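ADP-dependent (S)-NAD(P)H-hydrate dehydratase (Enterococcus faecalis, PDB 2R3B) probably catalyses the ADP-dependent dehydration of the S-form of NAD(P)HX, a hydrated, damaged form of NAD(P)H, and so returns it to usable cofactor. Local coordinates at residues E30-R35 and T287-Y292; T210-F213 and P218-N221; A242-Q247 and A256-L261; D267-T272 and P278-Q283. All coordinates share one frame; numbering follows the deposited sequence.

Contact 1. Residues E30-R35 and T287-Y292; sequences EVITQR and TYMKKY
Met289 O, a main-chain oxygen of helix 278-292, receives a weak hydrogen bond from Tyr292 N (3.3 Å) and lies against the methyl branch of Ile32, with Ile32 CG2 at 3.7 Å. No hydrogen bond links the two segments directly, and the join between them is apolar, carried by one isoleucine. Ile32 is the first residue to leave helical geometry after helix 25-31, and its side chain heads into the final turns of the other helix. With CG1 beside its backbone N (chi1 -58°) and CG2 beside the carbonyl carbon, its two branches divide the work. CG2 meets the carbonyl, while Ile32 CD1 at the end of the longer branch lies 4.1 Å from Met289 CG. Ile32 CD1 also reaches Tyr292 CB at 4.2 Å. Met289, present as selenomethionine, crosses the isoleucine at about a right angle, and its bend at chi3 (67°) turns CE out of line with the rest of the chain. The Tyr292 ring leads away from Ile32, packing on Lys25 and Leu28 of helix 25-31. Tyr274 of the second subunit packs on both Ile32 and Met289, and its hydroxyl donates a hydrogen bond to Thr33 O. The contact thus fastens the N-terminal part of a ribokinase-like domain to its last helix, at a subunit interface of the tetramer.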
loop_
_atom_site.group_PDB
_atom_site.type_symbol
_atom_site.label_atom_id
_atom_site.label_comp_id
_atom_site.label_asym_id
_atom_site.label_seq_id
_atom_site.Cartn_x
_atom_site.Cartn_y
_atom_site.Cartn_z
ATOM N N GLU B 30 -0.314 -11.153 33.081
ATOM C CA GLU B 30 -0.534 -10.171 34.101
ATOM C C GLU B 30 -1.042 -8.881 33.486
ATOM O O GLU B 30 -2.021 -8.322 33.958
ATOM C CB GLU B 30 0.764 -9.895 34.850
ATOM C CG GLU B 30 0.641 -8.860 35.962
ATOM C CD GLU B 30 1.929 -8.577 36.736
ATOM O OE1 GLU B 30 2.839 -9.441 36.804
ATOM O OE2 GLU B 30 2.014 -7.459 37.288
ATOM N N VAL B 31 -0.364 -8.417 32.444
ATOM C CA VAL B 31 -0.600 -7.072 31.871
ATOM C C VAL B 31 -1.799 -7.018 30.917
ATOM O O VAL B 31 -2.606 -6.079 30.980
ATOM C CB VAL B 31 0.696 -6.589 31.139
ATOM C CG1 VAL B 31 0.439 -5.293 30.337
ATOM C CG2 VAL B 31 1.816 -6.376 32.152
ATOM N N ILE B 32 -1.915 -8.000 30.020
ATOM C CA ILE B 32 -2.916 -7.942 28.966
ATOM C C ILE B 32 -4.208 -8.476 29.532
ATOM O O ILE B 32 -4.340 -9.663 29.738
ATOM C CB ILE B 32 -2.527 -8.738 27.726
ATOM C CG1 ILE B 32 -1.172 -8.225 27.177
ATOM C CG2 ILE B 32 -3.663 -8.689 26.660
ATOM C CD1 ILE B 32 -0.605 -9.081 26.054
ATOM N N THR B 33 -5.138 -7.571 29.798
ATOM C CA THR B 33 -6.401 -7.907 30.417
ATOM C C THR B 33 -7.504 -8.043 29.366
ATOM O O THR B 33 -7.438 -7.467 28.277
ATOM C CB THR B 33 -6.757 -6.864 31.498
ATOM O OG1 THR B 33 -6.651 -5.554 30.968
ATOM C CG2 THR B 33 -5.784 -6.984 32.718
ATOM N N GLN B 34 -8.519 -8.837 29.687
ATOM C CA GLN B 34 -9.726 -8.879 28.871
ATOM C C GLN B 34 -10.438 -7.550 28.958
ATOM O O GLN B 34 -10.625 -7.031 30.031
ATOM C CB GLN B 34 -10.675 -9.966 29.362
ATOM C CG GLN B 34 -10.385 -11.326 28.814
ATOM C CD GLN B 34 -11.506 -12.328 29.155
ATOM O OE1 GLN B 34 -11.490 -13.465 28.683
ATOM N NE2 GLN B 34 -12.477 -11.903 29.984
ATOM N N ARG B 35 -10.847 -6.990 27.824
ATOM C CA ARG B 35 -11.551 -5.725 27.836
ATOM C C ARG B 35 -12.965 -5.881 28.398
ATOM O O ARG B 35 -13.692 -6.800 27.993
ATOM C CB ARG B 35 -11.662 -5.185 26.414
ATOM C CG ARG B 35 -10.325 -4.829 25.801
ATOM C CD ARG B 35 -10.457 -4.167 24.435
ATOM N NE ARG B 35 -9.206 -3.487 24.106
ATOM C CZ ARG B 35 -9.004 -2.721 23.040
ATOM N NH1 ARG B 35 -9.971 -2.497 22.169
ATOM N NH2 ARG B 35 -7.824 -2.136 22.876
ATOM N N THR B 287 -3.227 -10.951 17.092
ATOM C CA THR B 287 -3.325 -12.406 17.341
ATOM C C THR B 287 -2.556 -12.852 18.567
ATOM O O THR B 287 -3.046 -13.642 19.376
ATOM C CB THR B 287 -2.958 -13.225 16.124
ATOM O OG1 THR B 287 -1.653 -12.859 15.666
ATOM C CG2 THR B 287 -3.942 -12.960 15.023
ATOM N N TYR B 288 -1.360 -12.304 18.764
ATOM C CA TYR B 288 -0.608 -12.635 19.965
ATOM C C TYR B 288 -1.268 -12.142 21.244
ATOM O O TYR B 288 -1.311 -12.867 22.239
ATOM C CB TYR B 288 0.817 -12.068 19.889
ATOM C CG TYR B 288 1.800 -12.974 19.199
ATOM C CD1 TYR B 288 1.802 -13.087 17.818
ATOM C CD2 TYR B 288 2.689 -13.762 19.936
ATOM C CE1 TYR B 288 2.714 -13.916 17.165
ATOM C CE2 TYR B 288 3.598 -14.602 19.295
ATOM C CZ TYR B 288 3.599 -14.668 17.905
ATOM O OH TYR B 288 4.489 -15.491 17.221
HETATM N N MSE B 289 -1.773 -10.906 21.236
HETATM C CA MSE B 289 -2.379 -10.360 22.436
HETATM C C MSE B 289 -3.643 -11.119 22.835
HETATM O O MSE B 289 -3.896 -11.301 24.015
HETATM C CB MSE B 289 -2.654 -8.868 22.287
HETATM C CG MSE B 289 -1.360 -8.071 22.176
HETATM SE SE MSE B 289 -1.631 -6.189 21.929
HETATM C CE MSE B 289 -2.374 -5.811 23.588
ATOM N N LYS B 290 -4.404 -11.596 21.849
ATOM C CA LYS B 290 -5.590 -12.382 22.126
ATOM C C LYS B 290 -5.232 -13.660 22.902
ATOM O O LYS B 290 -5.952 -14.068 23.804
ATOM C CB LYS B 290 -6.286 -12.736 20.805
ATOM C CG LYS B 290 -7.653 -13.414 20.994
ATOM C CD LYS B 290 -8.692 -12.455 21.565
ATOM C CE LYS B 290 -9.975 -13.201 21.890
ATOM N NZ LYS B 290 -10.988 -12.212 22.298
ATOM N N LYS B 291 -4.107 -14.258 22.554
ATOM C CA LYS B 291 -3.695 -15.533 23.140
ATOM C C LYS B 291 -3.399 -15.363 24.632
ATOM O O LYS B 291 -3.727 -16.233 25.420
ATOM C CB LYS B 291 -2.487 -16.111 22.381
ATOM C CG LYS B 291 -1.647 -17.114 23.203
ATOM C CD LYS B 291 -0.913 -18.117 22.331
ATOM C CE LYS B 291 0.225 -18.845 23.092
ATOM N NZ LYS B 291 0.076 -18.850 24.582
ATOM N N TYR B 292 -2.805 -14.229 25.019
ATOM C CA TYR B 292 -2.452 -13.949 26.431
ATOM C C TYR B 292 -3.480 -13.193 27.240
ATOM O O TYR B 292 -3.380 -13.124 28.481
ATOM C CB TYR B 292 -1.086 -13.268 26.511
ATOM C CG TYR B 292 -0.066 -14.191 25.917
ATOM C CD1 TYR B 292 0.391 -15.278 26.638
ATOM C CD2 TYR B 292 0.347 -14.068 24.592
ATOM C CE1 TYR B 292 1.255 -16.194 26.075
ATOM C CE2 TYR B 292 1.240 -14.967 24.027
ATOM C CZ TYR B 292 1.686 -16.036 24.773
ATOM O OH TYR B 292 2.560 -16.963 24.252
#

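Contact 2. Residues T210-F213 and P218-N221; sequences TTIF and PFQN
Thr210-Phe213 and Pro218-Asn221 face each other as the two arms of an antiparallel beta hairpin near one edge of the central sheet of the ribokinase-like fold. Main-chain bonds set the register. Ile212 and Phe219 form the hydrogen-bonded pair: Ile212 N reaches Phe219 O at 2.8 Å, almost straight at 173°, and Phe219 N returns the bond to Ile212 O at 3.0 Å. Thr211 and Gln220 are the neighbouring non-hydrogen-bonded pair, beyond which Asn221 N meets Thr210 O at 2.7 Å. Side-chain polarity gathers on the face of Thr211 and Gln220. Gln220 leaves its backbone extended and then folds back at chi2 (58°), bringing its amide over the partner strand; Thr211 OG1 donates to Gln220 OE1 at 2.9 Å, from a position tilted out of the carbonyl plane. The amide nitrogen is spent on main-chain oxygens: Gln220 NE2 donates to Asn221 O at 3.1 Å, in plane and on a lone pair, and also bonds to Arg209 O, which fixes the rotation of the amide. Apolar contacts mark the other face, where Ile212 CB sits at the edge of the Phe219 ring, 4.2 Å from CD2, and Ile212 also packs on helix 252-269. At the hairpin's turn end, Phe213 CD1 and Pro218 CB touch obliquely at 4.1 Å. At the open end, Ser207 N binds Thr210 OG1 and Ser263 binds Asn221 ND2, while one water accepts hydrogen bonds from both Thr210 N and Asn221 ND2, the latter at 2.9 Å.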
loop_
_atom_site.group_PDB
_atom_site.type_symbol
_atom_site.label_atom_id
_atom_site.label_comp_id
_atom_site.label_asym_id
_atom_site.label_seq_id
_atom_site.Cartn_x
_atom_site.Cartn_y
_atom_site.Cartn_z
ATOM N N THR B 210 17.354 -6.703 26.814
ATOM C CA THR B 210 16.910 -5.444 27.349
ATOM C C THR B 210 16.632 -5.538 28.850
ATOM O O THR B 210 16.107 -6.544 29.320
ATOM C CB THR B 210 15.712 -4.964 26.542
ATOM O OG1 THR B 210 16.173 -4.661 25.209
ATOM C CG2 THR B 210 15.015 -3.722 27.156
ATOM N N THR B 211 17.000 -4.483 29.572
ATOM C CA THR B 211 16.835 -4.372 31.011
ATOM C C THR B 211 16.062 -3.118 31.320
ATOM O O THR B 211 16.334 -2.049 30.749
ATOM C CB THR B 211 18.201 -4.333 31.742
ATOM O OG1 THR B 211 19.049 -5.375 31.226
ATOM C CG2 THR B 211 18.018 -4.536 33.266
ATOM N N ILE B 212 15.081 -3.242 32.200
ATOM C CA ILE B 212 14.261 -2.099 32.601
ATOM C C ILE B 212 14.549 -1.724 34.054
ATOM O O ILE B 212 14.297 -2.521 34.973
ATOM C CB ILE B 212 12.756 -2.370 32.407
ATOM C CG1 ILE B 212 12.468 -2.875 30.984
ATOM C CG2 ILE B 212 11.911 -1.128 32.751
ATOM C CD1 ILE B 212 11.116 -3.478 30.851
ATOM N N PHE B 213 15.067 -0.514 34.229
ATOM C CA PHE B 213 15.351 0.075 35.547
ATOM C C PHE B 213 14.247 1.040 35.933
ATOM O O PHE B 213 13.811 1.867 35.141
ATOM C CB PHE B 213 16.699 0.790 35.532
ATOM C CG PHE B 213 17.834 -0.140 35.277
ATOM C CD1 PHE B 213 18.349 -0.895 36.318
ATOM C CD2 PHE B 213 18.340 -0.336 34.005
ATOM C CE1 PHE B 213 19.376 -1.798 36.078
ATOM C CE2 PHE B 213 19.365 -1.232 33.769
ATOM C CZ PHE B 213 19.877 -1.970 34.816
ATOM N N PRO B 218 14.604 -4.385 39.032
ATOM C CA PRO B 218 14.644 -4.301 37.581
ATOM C C PRO B 218 14.099 -5.551 36.912
ATOM O O PRO B 218 14.139 -6.638 37.483
ATOM C CB PRO B 218 16.124 -4.158 37.269
ATOM C CG PRO B 218 16.843 -4.680 38.498
ATOM C CD PRO B 218 15.947 -4.377 39.627
ATOM N N PHE B 219 13.614 -5.384 35.683
ATOM C CA PHE B 219 13.144 -6.487 34.870
ATOM C C PHE B 219 14.205 -6.756 33.819
ATOM O O PHE B 219 14.730 -5.826 33.208
ATOM C CB PHE B 219 11.874 -6.121 34.118
ATOM C CG PHE B 219 10.725 -5.715 34.994
ATOM C CD1 PHE B 219 9.825 -6.649 35.457
ATOM C CD2 PHE B 219 10.515 -4.389 35.298
ATOM C CE1 PHE B 219 8.741 -6.265 36.235
ATOM C CE2 PHE B 219 9.437 -4.009 36.075
ATOM C CZ PHE B 219 8.555 -4.951 36.542
ATOM N N GLN B 220 14.451 -8.032 33.563
ATOM C CA GLN B 220 15.426 -8.474 32.588
ATOM C C GLN B 220 14.717 -9.239 31.492
ATOM O O GLN B 220 14.151 -10.284 31.754
ATOM C CB GLN B 220 16.438 -9.403 33.244
ATOM C CG GLN B 220 17.465 -9.939 32.266
ATOM C CD GLN B 220 18.234 -8.831 31.593
ATOM O OE1 GLN B 220 19.004 -8.112 32.225
ATOM N NE2 GLN B 220 18.014 -8.670 30.304
ATOM N N ASN B 221 14.729 -8.711 30.262
ATOM C CA ASN B 221 14.089 -9.426 29.175
ATOM C C ASN B 221 14.912 -10.660 28.803
ATOM O O ASN B 221 16.135 -10.679 28.950
ATOM C CB ASN B 221 13.904 -8.532 27.964
ATOM C CG ASN B 221 12.985 -9.134 26.942
ATOM O OD1 ASN B 221 12.054 -9.883 27.268
ATOM N ND2 ASN B 221 13.200 -8.778 25.705
HETATM O O HOH W 1 15.738 -8.024 24.615
#

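Contact 3. Residues A242-Q247 and A256-L261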
loop_
_atom_site.group_PDB
_atom_site.type_symbol
_atom_site.label_atom_id
_atom_site.label_comp_id
_atom_site.label_asym_id
_atom_site.label_seq_id
_atom_site.Cartn_x
_atom_site.Cartn_y
_atom_site.Cartn_z
ATOM N N ALA B 242 3.981 2.622 23.913
ATOM C CA ALA B 242 2.959 3.685 23.974
ATOM C C ALA B 242 1.526 3.129 24.005
ATOM O O ALA B 242 0.697 3.555 24.801
ATOM C CB ALA B 242 3.180 4.682 22.785
ATOM N N GLY B 243 1.217 2.177 23.121
ATOM C CA GLY B 243 -0.095 1.526 23.080
ATOM C C GLY B 243 -0.419 0.754 24.360
ATOM O O GLY B 243 -1.559 0.733 24.804
ATOM N N PHE B 244 0.593 0.112 24.956
ATOM C CA PHE B 244 0.385 -0.579 26.208
ATOM C C PHE B 244 0.055 0.384 27.337
ATOM O O PHE B 244 -0.897 0.156 28.088
ATOM C CB PHE B 244 1.583 -1.457 26.571
ATOM C CG PHE B 244 1.468 -2.864 26.065
ATOM C CD1 PHE B 244 1.120 -3.100 24.731
ATOM C CD2 PHE B 244 1.750 -3.943 26.880
ATOM C CE1 PHE B 244 0.992 -4.410 24.247
ATOM C CE2 PHE B 244 1.634 -5.263 26.392
ATOM C CZ PHE B 244 1.271 -5.493 25.080
ATOM N N LEU B 245 0.826 1.459 27.457
ATOM C CA LEU B 245 0.594 2.456 28.522
ATOM C C LEU B 245 -0.768 3.151 28.348
ATOM O O LEU B 245 -1.363 3.639 29.305
ATOM C CB LEU B 245 1.723 3.469 28.579
ATOM C CG LEU B 245 3.029 2.914 29.151
ATOM C CD1 LEU B 245 4.155 3.910 28.938
ATOM C CD2 LEU B 245 2.874 2.567 30.648
ATOM N N ALA B 246 -1.268 3.176 27.119
ATOM C CA ALA B 246 -2.560 3.770 26.812
ATOM C C ALA B 246 -3.725 2.962 27.369
ATOM O O ALA B 246 -4.738 3.545 27.736
ATOM C CB ALA B 246 -2.731 3.957 25.307
ATOM N N GLN B 247 -3.537 1.643 27.489
ATOM C CA GLN B 247 -4.622 0.707 27.744
ATOM C C GLN B 247 -4.577 0.022 29.100
ATOM O O GLN B 247 -5.619 -0.378 29.611
ATOM C CB GLN B 247 -4.508 -0.452 26.762
ATOM C CG GLN B 247 -4.785 -0.169 25.398
ATOM C CD GLN B 247 -4.494 -1.398 24.607
ATOM O OE1 GLN B 247 -5.310 -2.320 24.576
ATOM N NE2 GLN B 247 -3.327 -1.430 23.964
ATOM N N ALA B 256 7.301 -3.532 30.844
ATOM C CA ALA B 256 7.946 -4.812 30.700
ATOM C C ALA B 256 7.179 -5.772 29.786
ATOM O O ALA B 256 7.772 -6.528 29.019
ATOM C CB ALA B 256 8.165 -5.442 32.093
ATOM N N GLY B 257 5.853 -5.767 29.877
ATOM C CA GLY B 257 5.012 -6.593 29.006
ATOM C C GLY B 257 5.177 -6.257 27.521
ATOM O O GLY B 257 5.237 -7.153 26.671
ATOM N N ALA B 258 5.179 -4.968 27.216
ATOM C CA ALA B 258 5.464 -4.459 25.877
ATOM C C ALA B 258 6.820 -4.935 25.344
ATOM O O ALA B 258 6.935 -5.427 24.213
ATOM C CB ALA B 258 5.374 -2.880 25.877
ATOM N N VAL B 259 7.859 -4.756 26.152
ATOM C CA VAL B 259 9.216 -5.163 25.771
ATOM C C VAL B 259 9.270 -6.665 25.530
ATOM O O VAL B 259 9.859 -7.131 24.551
ATOM C CB VAL B 259 10.212 -4.736 26.881
ATOM C CG1 VAL B 259 11.632 -5.393 26.706
ATOM C CG2 VAL B 259 10.300 -3.224 26.938
ATOM N N TYR B 260 8.635 -7.446 26.407
ATOM C CA TYR B 260 8.624 -8.887 26.244
ATOM C C TYR B 260 7.884 -9.341 24.988
ATOM O O TYR B 260 8.347 -10.225 24.255
ATOM C CB TYR B 260 7.985 -9.574 27.482
ATOM C CG TYR B 260 8.122 -11.084 27.388
ATOM C CD1 TYR B 260 9.364 -11.710 27.631
ATOM C CD2 TYR B 260 7.069 -11.874 26.977
ATOM C CE1 TYR B 260 9.507 -13.088 27.498
ATOM C CE2 TYR B 260 7.217 -13.258 26.843
ATOM C CZ TYR B 260 8.429 -13.845 27.109
ATOM O OH TYR B 260 8.544 -15.220 26.973
ATOM N N LEU B 261 6.705 -8.781 24.755
ATOM C CA LEU B 261 5.908 -9.180 23.601
ATOM C C LEU B 261 6.637 -8.861 22.316
ATOM O O LEU B 261 6.653 -9.677 21.404
ATOM C CB LEU B 261 4.555 -8.441 23.588
ATOM C CG LEU B 261 3.564 -8.846 22.500
ATOM C CD1 LEU B 261 3.322 -10.347 22.532
ATOM C CD2 LEU B 261 2.257 -8.000 22.627
#
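The Phe244 ring lies across the flank of helix 256-261, with Ala258 under one of its faces. Ala258 CB is 4.2 Å from the ring centroid and 26° off the ring normal, a CH-pi contact. Ala258 CA lies over the same face toward the rim, and Phe244 CD2 comes within 3.6 Å of Ala258 N. Phe244 CE2 also lies obliquely against the backbone of Gly257, 3.8 Å from Gly257 C. Leu261, one turn further on, crosses the phenylalanine at about a right angle. Its CG stands opposite the backbone N (chi1 -175°), and its CD2 methyl touches the far end of the ring, 3.6 Å from Phe244 CZ, meeting it obliquely. Phe248 adds an edge-to-face contact, and Met289 and Val31 pack on the same ring. All four residues that meet here are buried, and no hydrogen bond joins the two segments. The two short helix axes approach to 9.3 Å at 141°, nearer antiparallel than perpendicular. Helix 233-247 also lays Ala242 and Leu245 on strand 143-147, so the contact is that of consecutive helices packed beside the central sheet of a ribokinase-like alpha/beta fold.

Contact 4. Residues D267-T272 and P278-Q283; sequences DDLAKT and PTKISQ
Leu269 buries the most surface here, reaching from the last clear turn of helix 252-269 to the first turns of helix 278-292. Both of its methyls work against Lys280: Leu269 CD1 lies 3.8 Å from Lys280 CB, and Leu269 CD2 lies 4.1 Å from Lys280 CE. Lys280 runs obliquely across the leucine and bends at chi3 (72°), which brings CE back to the second methyl. Only its aliphatic part takes part, because Lys280 NZ carries its charge onward to a salt bridge with Asp273 in the connecting loop. Ile281 contributes least of the three and is the most deeply buried; its CG1 meets Leu269 CD1 at 4.1 Å, while Ile281 N is 4.0 Å from the same methyl. The leucine's own end of the contact is tied down locally: Thr272 N bonds to Leu269 O at 3.1 Å, and Lys271 NZ makes a salt bridge with Asp268 OD1 (3.1 Å), approaching from above the carboxylate plane. Asp268 has a second partner in Tyr288, further along helix 278-292. Val276 of the loop also packs on Leu269. The two segments thus meet through hydrocarbon alone; the charge of Lys280 is drawn off to Asp273, leaving the contact itself apolar.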
loop_
_atom_site.group_PDB
_atom_site.type_symbol
_atom_site.label_atom_id
_atom_site.label_comp_id
_atom_site.label_asym_id
_atom_site.label_seq_id
_atom_site.Cartn_x
_atom_site.Cartn_y
_atom_site.Cartn_z
ATOM N N ASP B 267 11.173 -13.147 18.021
ATOM C CA ASP B 267 11.883 -14.417 18.143
ATOM C C ASP B 267 11.156 -15.504 17.375
ATOM O O ASP B 267 11.794 -16.324 16.717
ATOM C CB ASP B 267 12.004 -14.813 19.613
ATOM C CG ASP B 267 13.093 -14.055 20.342
ATOM O OD1 ASP B 267 13.914 -13.338 19.709
ATOM O OD2 ASP B 267 13.165 -14.195 21.591
ATOM N N ASP B 268 9.827 -15.509 17.456
ATOM C CA ASP B 268 8.991 -16.442 16.701
ATOM C C ASP B 268 9.184 -16.250 15.190
ATOM O O ASP B 268 9.335 -17.226 14.439
ATOM C CB ASP B 268 7.504 -16.321 17.061
ATOM C CG ASP B 268 7.159 -16.971 18.388
ATOM O OD1 ASP B 268 8.062 -17.635 18.971
ATOM O OD2 ASP B 268 5.981 -16.794 18.819
ATOM N N LEU B 269 9.130 -14.995 14.735
ATOM C CA LEU B 269 9.292 -14.739 13.306
ATOM C C LEU B 269 10.682 -15.118 12.789
ATOM O O LEU B 269 10.809 -15.557 11.661
ATOM C CB LEU B 269 8.998 -13.278 12.978
ATOM C CG LEU B 269 7.549 -12.866 13.173
ATOM C CD1 LEU B 269 7.408 -11.333 13.065
ATOM C CD2 LEU B 269 6.671 -13.560 12.185
ATOM N N ALA B 270 11.710 -14.945 13.622
ATOM C CA ALA B 270 13.067 -15.227 13.225
ATOM C C ALA B 270 13.282 -16.712 12.989
ATOM O O ALA B 270 14.302 -17.104 12.420
ATOM C CB ALA B 270 14.052 -14.694 14.272
ATOM N N LYS B 271 12.355 -17.545 13.462
ATOM C CA LYS B 271 12.469 -18.974 13.215
ATOM C C LYS B 271 12.331 -19.281 11.733
ATOM O O LYS B 271 12.927 -20.252 11.252
ATOM C CB LYS B 271 11.424 -19.751 13.987
ATOM C CG LYS B 271 11.660 -19.762 15.510
ATOM C CD LYS B 271 10.427 -20.378 16.197
ATOM C CE LYS B 271 10.464 -20.182 17.732
ATOM N NZ LYS B 271 9.134 -20.512 18.390
ATOM N N THR B 272 11.558 -18.449 11.024
ATOM C CA THR B 272 11.319 -18.634 9.603
ATOM C C THR B 272 11.980 -17.548 8.721
ATOM O O THR B 272 12.171 -17.789 7.537
ATOM C CB THR B 272 9.815 -18.649 9.310
ATOM O OG1 THR B 272 9.197 -17.466 9.826
ATOM C CG2 THR B 272 9.165 -19.873 9.934
ATOM N N PRO B 278 10.341 -5.123 10.757
ATOM C CA PRO B 278 9.636 -4.629 11.958
ATOM C C PRO B 278 8.125 -4.507 11.848
ATOM O O PRO B 278 7.392 -4.701 12.845
ATOM C CB PRO B 278 10.264 -3.256 12.159
ATOM C CG PRO B 278 11.597 -3.387 11.645
ATOM C CD PRO B 278 11.435 -4.221 10.389
ATOM N N THR B 279 7.638 -4.171 10.663
ATOM C CA THR B 279 6.216 -4.089 10.447
ATOM C C THR B 279 5.512 -5.430 10.616
ATOM O O THR B 279 4.336 -5.446 10.975
ATOM C CB THR B 279 5.884 -3.509 9.086
ATOM O OG1 THR B 279 6.478 -4.321 8.093
ATOM C CG2 THR B 279 6.443 -2.092 8.970
ATOM N N LYS B 280 6.225 -6.553 10.416
ATOM C CA LYS B 280 5.622 -7.876 10.702
ATOM C C LYS B 280 5.360 -8.132 12.181
ATOM O O LYS B 280 4.395 -8.845 12.538
ATOM C CB LYS B 280 6.472 -9.025 10.158
ATOM C CG LYS B 280 6.356 -9.179 8.681
ATOM C CD LYS B 280 7.109 -10.389 8.152
ATOM C CE LYS B 280 6.419 -11.721 8.512
ATOM N NZ LYS B 280 6.966 -12.955 7.767
ATOM N N ILE B 281 6.176 -7.538 13.063
ATOM C CA ILE B 281 5.926 -7.640 14.483
ATOM C C ILE B 281 4.636 -6.905 14.790
ATOM O O ILE B 281 3.748 -7.434 15.438
ATOM C CB ILE B 281 7.070 -7.083 15.336
ATOM C CG1 ILE B 281 8.346 -7.932 15.121
ATOM C CG2 ILE B 281 6.663 -7.024 16.839
ATOM C CD1 ILE B 281 9.631 -7.309 15.743
ATOM N N SER B 282 4.508 -5.688 14.293
ATOM C CA SER B 282 3.264 -4.927 14.530
ATOM C C SER B 282 2.006 -5.667 14.044
ATOM O O SER B 282 0.961 -5.690 14.727
ATOM C CB SER B 282 3.384 -3.545 13.861
ATOM O OG SER B 282 4.474 -2.829 14.483
ATOM N N GLN B 283 2.072 -6.239 12.843
ATOM C CA GLN B 283 0.897 -6.873 12.233
ATOM C C GLN B 283 0.470 -8.117 13.013
ATOM O O GLN B 283 -0.679 -8.490 13.000
ATOM C CB GLN B 283 1.188 -7.176 10.761
ATOM C CG GLN B 283 1.216 -5.890 9.925
ATOM C CD GLN B 283 2.033 -5.959 8.633
ATOM O OE1 GLN B 283 2.624 -7.006 8.264
ATOM N NE2 GLN B 283 2.116 -4.800 7.948
#

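How the contacts relate
Contact 3 is the innermost, about 8 Å from the chain centre, and rests on a phenylalanine face against a helix. Contacts 1 and 4 lie farther out, about 18 and 17 Å, and both use helix 278-292. Each lies near another subunit; contact 1 is buried at the C-terminal end of the helix, and contact 4, only partly buried, pairs leucine with lysine near the helix start. Tyr288 OH of contact 1 probably hydrogen-bonds to Asp268 OD2 of contact 4. Contacts 3 and 4 share helix 252-269, and Met289 meets both Leu261 and Phe244, tying contact 1 to contact 3. Contact 2 alone is built on main-chain hydrogen bonds, as befits strands, and its Ile212 packs on Ala256 of contact 3.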